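Local atomic coordinates of SH2 domain-containing protein 3C (Homo sapiens, PDB entry 3T6G), a protein that acts as an adapter in integrin-mediated cell adhesion and migration, its C-terminal Ras-GEF-like domain being closed and unable to carry out canonical nucleotide exchange. Residues R31-L45 / E272-L286. The protein carries 2 engineered substitutions. Numbering follows the deposited sequence.
Sequences RPLEVGLLRKVKELL and ELLEVFSTEFQMRLL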
ATOM      1  N   ARG A  31       8.675 -26.259  11.735  1.00103.82           N
ATOM      2  CA  ARG A  31       8.665 -26.646  10.327  1.00100.84           C
ATOM      3  C   ARG A  31       7.616 -25.825   9.590  1.00 88.42           C
ATOM      4  O   ARG A  31       6.685 -25.307  10.213  1.00 89.18           O
ATOM      5  CB  ARG A  31       8.365 -28.143  10.179  1.00111.18           C
ATOM      6  CG  ARG A  31       9.590 -29.039  10.291  1.00125.41           C
ATOM      7  CD  ARG A  31      10.819 -28.343   9.696  1.00137.64           C
ATOM      8  NE  ARG A  31      11.505 -29.145   8.682  1.00147.49           N
ATOM      9  CZ  ARG A  31      12.555 -28.723   7.975  1.00151.76           C
ATOM     10  NH1 ARG A  31      13.049 -27.502   8.165  1.00148.58           N
ATOM     11  NH2 ARG A  31      13.112 -29.523   7.073  1.00154.06           N
ATOM     12  N   PRO A  32       7.755 -25.690   8.260  1.00 80.70           N
ATOM     13  CA  PRO A  32       6.718 -24.902   7.583  1.00 78.61           C
ATOM     14  C   PRO A  32       5.447 -25.723   7.405  1.00 81.83           C
ATOM     15  O   PRO A  32       5.533 -26.919   7.145  1.00 87.90           O
ATOM     16  CB  PRO A  32       7.357 -24.522   6.228  1.00 66.88           C
ATOM     17  CG  PRO A  32       8.448 -25.526   5.999  1.00 67.54           C
ATOM     18  CD  PRO A  32       8.790 -26.194   7.336  1.00 77.08           C
ATOM     19  N   LEU A  33       4.292 -25.092   7.583  1.00 79.11           N
ATOM     20  CA  LEU A  33       3.007 -25.746   7.344  1.00 85.08           C
ATOM     21  C   LEU A  33       2.774 -26.996   8.214  1.00 85.16           C
ATOM     22  O   LEU A  33       2.182 -27.976   7.768  1.00 80.37           O
ATOM     23  CB  LEU A  33       2.834 -26.070   5.846  1.00 79.16           C
ATOM     24  CG  LEU A  33       2.956 -24.897   4.857  1.00 73.61           C
ATOM     25  CD1 LEU A  33       2.795 -25.359   3.420  1.00 72.31           C
ATOM     26  CD2 LEU A  33       1.959 -23.775   5.151  1.00 66.36           C
ATOM     27  N   GLU A  34       3.234 -26.950   9.460  1.00 86.72           N
ATOM     28  CA  GLU A  34       2.966 -28.031  10.399  1.00 79.66           C
ATOM     29  C   GLU A  34       1.453 -28.264  10.518  1.00 76.47           C
ATOM     30  O   GLU A  34       0.681 -27.323  10.734  1.00 72.28           O
ATOM     31  CB  GLU A  34       3.591 -27.724  11.765  1.00 83.49           C
ATOM     32  CG  GLU A  34       3.652 -28.929  12.737  1.00 96.10           C
ATOM     33  CD  GLU A  34       2.314 -29.243  13.423  1.00 94.92           C
ATOM     34  OE1 GLU A  34       1.585 -28.289  13.771  1.00 90.25           O
ATOM     35  OE2 GLU A  34       1.990 -30.443  13.615  1.00 95.00           O
ATOM     36  N   VAL A  35       1.030 -29.520  10.382  1.00 75.19           N
ATOM     37  CA  VAL A  35      -0.398 -29.824  10.293  1.00 77.77           C
ATOM     38  C   VAL A  35      -1.190 -29.429  11.531  1.00 72.70           C
ATOM     39  O   VAL A  35      -2.274 -28.843  11.416  1.00 71.61           O
ATOM     40  CB  VAL A  35      -0.663 -31.304   9.954  1.00 87.65           C
ATOM     41  CG1 VAL A  35       0.089 -31.687   8.681  1.00 94.04           C
ATOM     42  CG2 VAL A  35      -0.270 -32.201  11.113  1.00 87.18           C
ATOM     43  N   GLY A  36      -0.659 -29.747  12.707  1.00 73.89           N
ATOM     44  CA  GLY A  36      -1.326 -29.389  13.946  1.00 72.54           C
ATOM     45  C   GLY A  36      -1.621 -27.902  13.960  1.00 81.13           C
ATOM     46  O   GLY A  36      -2.720 -27.469  14.317  1.00 85.19           O
ATOM     47  N   LEU A  37      -0.633 -27.117  13.541  1.00 80.50           N
ATOM     48  CA  LEU A  37      -0.719 -25.665  13.613  1.00 79.89           C
ATOM     49  C   LEU A  37      -1.663 -25.120  12.557  1.00 71.81           C
ATOM     50  O   LEU A  37      -2.457 -24.221  12.825  1.00 72.24           O
ATOM     51  CB  LEU A  37       0.673 -25.035  13.488  1.00 83.52           C
ATOM     52  CG  LEU A  37       0.763 -23.507  13.574  1.00 83.58           C
ATOM     53  CD1 LEU A  37       0.014 -22.985  14.796  1.00 83.85           C
ATOM     54  CD2 LEU A  37       2.229 -23.042  13.577  1.00 77.11           C
ATOM     55  N   LEU A  38      -1.585 -25.660  11.352  1.00 71.28           N
ATOM     56  CA  LEU A  38      -2.600 -25.337  10.351  1.00 70.97           C
ATOM     57  C   LEU A  38      -3.994 -25.623  10.924  1.00 65.78           C
ATOM     58  O   LEU A  38      -4.920 -24.817  10.778  1.00 62.37           O
ATOM     59  CB  LEU A  38      -2.368 -26.135   9.070  1.00 64.88           C
ATOM     60  CG  LEU A  38      -1.089 -25.710   8.361  1.00 64.62           C
ATOM     61  CD1 LEU A  38      -0.645 -26.734   7.328  1.00 69.96           C
ATOM     62  CD2 LEU A  38      -1.301 -24.349   7.746  1.00 53.25           C
ATOM     63  N   ARG A  39      -4.128 -26.757  11.607  1.00 61.05           N
ATOM     64  CA  ARG A  39      -5.412 -27.133  12.172  1.00 69.40           C
ATOM     65  C   ARG A  39      -5.856 -26.122  13.240  1.00 77.21           C
ATOM     66  O   ARG A  39      -7.006 -25.658  13.225  1.00 80.04           O
ATOM     67  CB  ARG A  39      -5.355 -28.562  12.721  1.00 76.52           C
ATOM     68  CG  ARG A  39      -6.671 -29.095  13.303  1.00 88.93           C
ATOM     69  CD  ARG A  39      -6.471 -30.447  14.002  1.00100.09           C
ATOM     70  NE  ARG A  39      -5.328 -30.419  14.920  1.00117.06           N
ATOM     71  CZ  ARG A  39      -5.194 -29.569  15.942  1.00126.97           C
ATOM     72  NH1 ARG A  39      -6.134 -28.665  16.197  1.00126.45           N
ATOM     73  NH2 ARG A  39      -4.111 -29.615  16.714  1.00129.77           N
ATOM     74  N   LYS A  40      -4.947 -25.766  14.152  1.00 73.10           N
ATOM     75  CA  LYS A  40      -5.252 -24.777  15.188  1.00 70.12           C
ATOM     76  C   LYS A  40      -5.668 -23.448  14.560  1.00 67.01           C
ATOM     77  O   LYS A  40      -6.686 -22.852  14.931  1.00 62.19           O
ATOM     78  CB  LYS A  40      -4.043 -24.554  16.104  1.00 79.79           C
ATOM     79  CG  LYS A  40      -4.385 -24.496  17.597  1.00 85.60           C
ATOM     80  CD  LYS A  40      -5.570 -23.574  17.876  1.00 89.98           C
ATOM     81  CE  LYS A  40      -6.162 -23.816  19.264  1.00100.60           C
ATOM     82  NZ  LYS A  40      -7.606 -23.428  19.335  1.00106.02           N
ATOM     83  N   VAL A  41      -4.883 -22.983  13.595  1.00 67.99           N
ATOM     84  CA  VAL A  41      -5.217 -21.749  12.888  1.00 63.18           C
ATOM     85  C   VAL A  41      -6.611 -21.844  12.253  1.00 59.84           C
ATOM     86  O   VAL A  41      -7.422 -20.928  12.395  1.00 61.97           O
ATOM     87  CB  VAL A  41      -4.116 -21.370  11.854  1.00 62.58           C
ATOM     88  CG1 VAL A  41      -4.490 -20.107  11.068  1.00 54.89           C
ATOM     89  CG2 VAL A  41      -2.793 -21.186  12.566  1.00 53.59           C
ATOM     90  N   LYS A  42      -6.903 -22.944  11.558  1.00 60.07           N
ATOM     91  CA  LYS A  42      -8.247 -23.125  10.983  1.00 66.50           C
ATOM     92  C   LYS A  42      -9.301 -23.125  12.091  1.00 66.11           C
ATOM     93  O   LYS A  42     -10.337 -22.451  11.997  1.00 62.65           O
ATOM     94  CB  LYS A  42      -8.342 -24.423  10.184  1.00 66.33           C
ATOM     95  CG  LYS A  42      -9.744 -24.724   9.667  1.00 70.79           C
ATOM     96  CD  LYS A  42      -9.792 -26.074   8.957  1.00 71.31           C
ATOM     97  CE  LYS A  42      -8.737 -26.140   7.854  1.00 74.66           C
ATOM     98  NZ  LYS A  42      -8.953 -25.120   6.787  1.00 64.57           N
ATOM     99  N   GLU A  43      -9.027 -23.884  13.146  1.00 54.69           N
ATOM    100  CA  GLU A  43      -9.894 -23.845  14.307  1.00 60.78           C
ATOM    101  C   GLU A  43     -10.088 -22.407  14.780  1.00 69.30           C
ATOM    102  O   GLU A  43     -11.221 -21.960  14.923  1.00 74.43           O
ATOM    103  CB  GLU A  43      -9.366 -24.749  15.420  1.00 75.99           C
ATOM    104  CG  GLU A  43      -9.754 -26.217  15.214  1.00 95.45           C
ATOM    105  CD  GLU A  43      -8.973 -27.200  16.080  1.00101.82           C
ATOM    106  OE1 GLU A  43      -8.361 -26.781  17.093  1.00 97.10           O
ATOM    107  OE2 GLU A  43      -8.974 -28.405  15.731  1.00107.69           O
ATOM    108  N   LEU A  44      -8.995 -21.666  14.984  1.00 65.21           N
ATOM    109  CA  LEU A  44      -9.108 -20.304  15.522  1.00 59.35           C
ATOM    110  C   LEU A  44      -9.943 -19.397  14.634  1.00 61.28           C
ATOM    111  O   LEU A  44     -10.766 -18.638  15.130  1.00 66.94           O
ATOM    112  CB  LEU A  44      -7.736 -19.686  15.783  1.00 65.79           C
ATOM    113  CG  LEU A  44      -6.996 -20.363  16.938  1.00 73.27           C
ATOM    114  CD1 LEU A  44      -5.517 -20.058  16.864  1.00 72.23           C
ATOM    115  CD2 LEU A  44      -7.591 -19.979  18.305  1.00 72.60           C
ATOM    116  N   LEU A  45      -9.739 -19.486  13.321  1.00 68.16           N
ATOM    117  CA  LEU A  45     -10.506 -18.689  12.370  1.00 62.16           C
ATOM    118  C   LEU A  45     -11.970 -19.115  12.405  1.00 65.57           C
ATOM    119  O   LEU A  45     -12.873 -18.269  12.442  1.00 61.18           O
ATOM    120  CB  LEU A  45      -9.923 -18.800  10.952  1.00 51.94           C
ATOM    121  CG  LEU A  45      -8.488 -18.281  10.760  1.00 57.35           C
ATOM    122  CD1 LEU A  45      -7.848 -18.728   9.422  1.00 49.35           C
ATOM    123  CD2 LEU A  45      -8.491 -16.763  10.894  1.00 45.14           C
ATOM    124  N   GLU A 272      -5.046 -15.108  20.875  1.00 67.87           N
ATOM    125  CA  GLU A 272      -4.638 -16.103  19.874  1.00 66.72           C
ATOM    126  C   GLU A 272      -5.009 -15.652  18.478  1.00 66.79           C
ATOM    127  O   GLU A 272      -4.298 -15.902  17.506  1.00 70.93           O
ATOM    128  CB  GLU A 272      -5.281 -17.455  20.153  1.00 67.66           C
ATOM    129  CG  GLU A 272      -5.110 -17.954  21.577  1.00 74.20           C
ATOM    130  CD  GLU A 272      -5.452 -19.428  21.705  1.00 82.61           C
ATOM    131  OE1 GLU A 272      -6.653 -19.770  21.621  1.00 82.33           O
ATOM    132  OE2 GLU A 272      -4.517 -20.242  21.871  1.00 86.23           O
ATOM    133  N   LEU A 273      -6.139 -14.976  18.397  1.00 69.08           N
ATOM    134  CA  LEU A 273      -6.631 -14.476  17.140  1.00 66.53           C
ATOM    135  C   LEU A 273      -5.701 -13.389  16.648  1.00 68.70           C
ATOM    136  O   LEU A 273      -5.354 -13.370  15.463  1.00 67.05           O
ATOM    137  CB  LEU A 273      -8.043 -13.935  17.316  1.00 74.99           C
ATOM    138  CG  LEU A 273      -9.160 -14.604  16.531  1.00 70.39           C
ATOM    139  CD1 LEU A 273     -10.375 -13.700  16.579  1.00 76.58           C
ATOM    140  CD2 LEU A 273      -8.734 -14.817  15.088  1.00 67.44           C
ATOM    141  N   LEU A 274      -5.281 -12.493  17.547  1.00 70.04           N
ATOM    142  CA  LEU A 274      -4.300 -11.461  17.168  1.00 58.49           C
ATOM    143  C   LEU A 274      -3.046 -12.150  16.672  1.00 57.04           C
ATOM    144  O   LEU A 274      -2.523 -11.793  15.612  1.00 58.31           O
ATOM    145  CB  LEU A 274      -3.965 -10.492  18.310  1.00 57.08           C
ATOM    146  CG  LEU A 274      -5.095  -9.546  18.724  1.00 56.32           C
ATOM    147  CD1 LEU A 274      -4.679  -8.565  19.794  1.00 63.67           C
ATOM    148  CD2 LEU A 274      -5.587  -8.800  17.539  1.00 51.08           C
ATOM    149  N   GLU A 275      -2.574 -13.170  17.387  1.00 43.88           N
ATOM    150  CA  GLU A 275      -1.386 -13.858  16.873  1.00 48.43           C
ATOM    151  C   GLU A 275      -1.554 -14.282  15.405  1.00 61.68           C
ATOM    152  O   GLU A 275      -0.645 -14.060  14.578  1.00 59.80           O
ATOM    153  CB  GLU A 275      -1.032 -15.058  17.721  1.00 54.81           C
ATOM    154  CG  GLU A 275       0.298 -15.671  17.365  1.00 61.66           C
ATOM    155  CD  GLU A 275       0.918 -16.391  18.555  1.00 71.95           C
ATOM    156  OE1 GLU A 275       0.443 -16.168  19.695  1.00 73.82           O
ATOM    157  OE2 GLU A 275       1.871 -17.182  18.355  1.00 76.71           O
ATOM    158  N   VAL A 276      -2.726 -14.861  15.090  1.00 56.56           N
ATOM    159  CA  VAL A 276      -3.005 -15.458  13.773  1.00 50.08           C
ATOM    160  C   VAL A 276      -2.887 -14.419  12.665  1.00 56.98           C
ATOM    161  O   VAL A 276      -2.418 -14.700  11.568  1.00 52.66           O
ATOM    162  CB  VAL A 276      -4.421 -16.115  13.751  1.00 59.02           C
ATOM    163  CG1 VAL A 276      -4.801 -16.506  12.363  1.00 52.98           C
ATOM    164  CG2 VAL A 276      -4.476 -17.350  14.690  1.00 46.36           C
ATOM    165  N   PHE A 277      -3.285 -13.196  12.993  1.00 65.68           N
ATOM    166  CA  PHE A 277      -3.300 -12.088  12.057  1.00 57.94           C
ATOM    167  C   PHE A 277      -2.032 -11.239  12.147  1.00 62.72           C
ATOM    168  O   PHE A 277      -2.010 -10.077  11.709  1.00 56.84           O
ATOM    169  CB  PHE A 277      -4.525 -11.220  12.328  1.00 52.31           C
ATOM    170  CG  PHE A 277      -5.788 -11.813  11.817  1.00 61.67           C
ATOM    171  CD1 PHE A 277      -5.882 -12.225  10.485  1.00 60.02           C
ATOM    172  CD2 PHE A 277      -6.878 -11.997  12.659  1.00 60.51           C
ATOM    173  CE1 PHE A 277      -7.053 -12.795  10.002  1.00 56.02           C
ATOM    174  CE2 PHE A 277      -8.054 -12.564  12.181  1.00 57.11           C
ATOM    175  CZ  PHE A 277      -8.139 -12.968  10.858  1.00 59.11           C
ATOM    176  N   SER A 278      -0.986 -11.817  12.727  1.00 55.28           N
ATOM    177  CA  SER A 278       0.286 -11.132  12.807  1.00 56.36           C
ATOM    178  C   SER A 278       1.223 -11.689  11.728  1.00 61.77           C
ATOM    179  O   SER A 278       1.314 -12.923  11.558  1.00 57.36           O
ATOM    180  CB  SER A 278       0.896 -11.271  14.208  1.00 55.12           C
ATOM    181  OG  SER A 278       2.064 -12.074  14.181  1.00 60.54           O
ATOM    182  N   THR A 279       1.902 -10.777  11.010  1.00 56.91           N
ATOM    183  CA  THR A 279       2.742 -11.126   9.848  1.00 53.01           C
ATOM    184  C   THR A 279       3.932 -12.011  10.223  1.00 60.11           C
ATOM    185  O   THR A 279       4.258 -12.973   9.512  1.00 65.64           O
ATOM    186  CB  THR A 279       3.283  -9.886   9.128  1.00 51.06           C
ATOM    187  OG1 THR A 279       2.192  -9.086   8.659  1.00 54.01           O
ATOM    188  CG2 THR A 279       4.144 -10.311   7.950  1.00 44.85           C
ATOM    189  N   GLU A 280       4.580 -11.676  11.334  1.00 52.06           N
ATOM    190  CA  GLU A 280       5.609 -12.537  11.900  1.00 58.56           C
ATOM    191  C   GLU A 280       5.084 -13.949  12.158  1.00 62.09           C
ATOM    192  O   GLU A 280       5.740 -14.937  11.825  1.00 68.49           O
ATOM    193  CB  GLU A 280       6.149 -11.941  13.203  1.00 64.32           C
ATOM    194  CG  GLU A 280       6.456 -10.445  13.127  1.00 63.54           C
ATOM    195  CD  GLU A 280       7.603 -10.026  14.051  1.00 77.20           C
ATOM    196  OE1 GLU A 280       7.679  -8.839  14.437  1.00 82.58           O
ATOM    197  OE2 GLU A 280       8.448 -10.880  14.382  1.00 85.58           O
ATOM    198  N   PHE A 281       3.904 -14.054  12.759  1.00 61.09           N
ATOM    199  CA  PHE A 281       3.314 -15.371  12.978  1.00 60.38           C
ATOM    200  C   PHE A 281       3.124 -16.068  11.621  1.00 58.73           C
ATOM    201  O   PHE A 281       3.489 -17.242  11.440  1.00 57.04           O
ATOM    202  CB  PHE A 281       1.979 -15.271  13.733  1.00 56.17           C
ATOM    203  CG  PHE A 281       1.148 -16.528  13.655  1.00 58.45           C
ATOM    204  CD1 PHE A 281       1.390 -17.596  14.514  1.00 63.29           C
ATOM    205  CD2 PHE A 281       0.125 -16.644  12.721  1.00 63.56           C
ATOM    206  CE1 PHE A 281       0.620 -18.767  14.443  1.00 70.70           C
ATOM    207  CE2 PHE A 281      -0.655 -17.811  12.641  1.00 62.32           C
ATOM    208  CZ  PHE A 281      -0.406 -18.876  13.494  1.00 58.99           C
ATOM    209  N   GLN A 282       2.579 -15.332  10.658  1.00 49.49           N
ATOM    210  CA  GLN A 282       2.360 -15.902   9.335  1.00 55.98           C
ATOM    211  C   GLN A 282       3.638 -16.345   8.637  1.00 63.79           C
ATOM    212  O   GLN A 282       3.728 -17.477   8.168  1.00 68.40           O
ATOM    213  CB  GLN A 282       1.525 -14.961   8.488  1.00 51.80           C
ATOM    214  CG  GLN A 282       0.160 -14.754   9.138  1.00 61.32           C
ATOM    215  CD  GLN A 282      -0.699 -13.758   8.422  1.00 56.08           C
ATOM    216  OE1 GLN A 282      -0.274 -13.158   7.448  1.00 61.02           O
ATOM    217  NE2 GLN A 282      -1.915 -13.554   8.915  1.00 55.53           N
ATOM    218  N   MET A 283       4.642 -15.478   8.597  1.00 61.69           N
ATOM    219  CA  MET A 283       5.890 -15.852   7.959  1.00 58.95           C
ATOM    220  C   MET A 283       6.421 -17.167   8.522  1.00 63.84           C
ATOM    221  O   MET A 283       6.758 -18.073   7.773  1.00 70.44           O
ATOM    222  CB  MET A 283       6.918 -14.721   8.068  1.00 62.12           C
ATOM    223  CG  MET A 283       6.451 -13.463   7.364  1.00 54.89           C
ATOM    224  SD  MET A 283       7.516 -12.052   7.643  1.00 67.81           S
ATOM    225  CE  MET A 283       8.946 -12.531   6.639  1.00 53.86           C
ATOM    226  N   ARG A 284       6.468 -17.277   9.842  1.00 70.27           N
ATOM    227  CA  ARG A 284       6.923 -18.500  10.507  1.00 71.05           C
ATOM    228  C   ARG A 284       6.037 -19.708  10.220  1.00 76.10           C
ATOM    229  O   ARG A 284       6.526 -20.812   9.943  1.00 78.04           O
ATOM    230  CB  ARG A 284       6.995 -18.267  12.012  1.00 72.76           C
ATOM    231  CG  ARG A 284       8.261 -17.553  12.453  1.00 61.44           C
ATOM    232  CD  ARG A 284       9.389 -18.547  12.464  1.00 64.85           C
ATOM    233  NE  ARG A 284      10.378 -18.170  13.460  1.00 86.95           N
ATOM    234  CZ  ARG A 284      10.567 -18.794  14.614  1.00 88.69           C
ATOM    235  NH1 ARG A 284       9.842 -19.858  14.926  1.00 78.78           N
ATOM    236  NH2 ARG A 284      11.503 -18.356  15.447  1.00102.38           N
ATOM    237  N   LEU A 285       4.727 -19.501  10.295  1.00 73.88           N
ATOM    238  CA  LEU A 285       3.772 -20.546   9.936  1.00 66.48           C
ATOM    239  C   LEU A 285       4.034 -21.048   8.532  1.00 59.74           C
ATOM    240  O   LEU A 285       4.239 -22.226   8.308  1.00 61.28           O
ATOM    241  CB  LEU A 285       2.351 -19.997   9.991  1.00 62.64           C
ATOM    242  CG  LEU A 285       1.267 -20.891   9.406  1.00 62.58           C
ATOM    243  CD1 LEU A 285       1.170 -22.156  10.218  1.00 66.44           C
ATOM    244  CD2 LEU A 285      -0.055 -20.143   9.408  1.00 64.73           C
ATOM    245  N   LEU A 286       4.018 -20.129   7.581  1.00 66.55           N
ATOM    246  CA  LEU A 286       4.113 -20.473   6.173  1.00 65.09           C
ATOM    247  C   LEU A 286       5.487 -21.029   5.793  1.00 70.65           C
ATOM    248  O   LEU A 286       5.604 -22.070   5.150  1.00 70.46           O
ATOM    249  CB  LEU A 286       3.766 -19.237   5.346  1.00 67.20           C
ATOM    250  CG  LEU A 286       2.294 -18.849   5.546  1.00 61.45           C
ATOM    251  CD1 LEU A 286       1.970 -17.490   4.973  1.00 51.19           C
ATOM    252  CD2 LEU A 286       1.382 -19.912   4.945  1.00 55.47           C
TER
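V41 holds CG1 anti to its backbone nitrogen (chi1 178°), which leaves CG2 beside that nitrogen and directed at the F281 ring; F281 CG is likewise anti to its own N, and the two side chains run alongside in opposing senses. V41 CG2 ends at the rim of the F281 ring, near its plane, 3.4 Å from F281 CZ. The other branch, V41 CG1, meets V276 CG1 at 3.8 Å. V276 itself is forked: CG1 also reaches L45 CD2, while CG2 turns to L44 CD1, 3.6 Å away. With an alanine in place of V276, both branches would be gone, and V41, L44 and L45 would probably face a gap between the two helices. L45 CD2 goes on to touch the F277 ring at CZ, and L44 CD2 lies against E272 OE1, the two side chains roughly perpendicular.

This chain is the C-terminal part of the protein, with its Cdc25-homology domain, an all-helical fold whose closed form is needed for binding BCAR1; 272-286 belongs to that domain. Here helix 35-45 spans a helical pair, 272-276 and 279-286, that bends at F277 and restarts with S278 as N-cap; the N-to-C directions of 35-45 and 279-286 differ by 142°. M109 of helix 93-115 touches both V41 and L285.

Further along, L285 CD1 packs on L37 CG and CD2, the latter at 3.6 Å, and more loosely on L38 CD2. Where the chain enters helix 35-45, the turn before it is tied to the partner helix by one nearly straight bond, L33 N to L285 O (3.0 Å, 174° at the hydrogen). Beside it, L33 CD2 lies 3.9 Å from L286 CD2, and F303 of helix 296-314 touches both leucines.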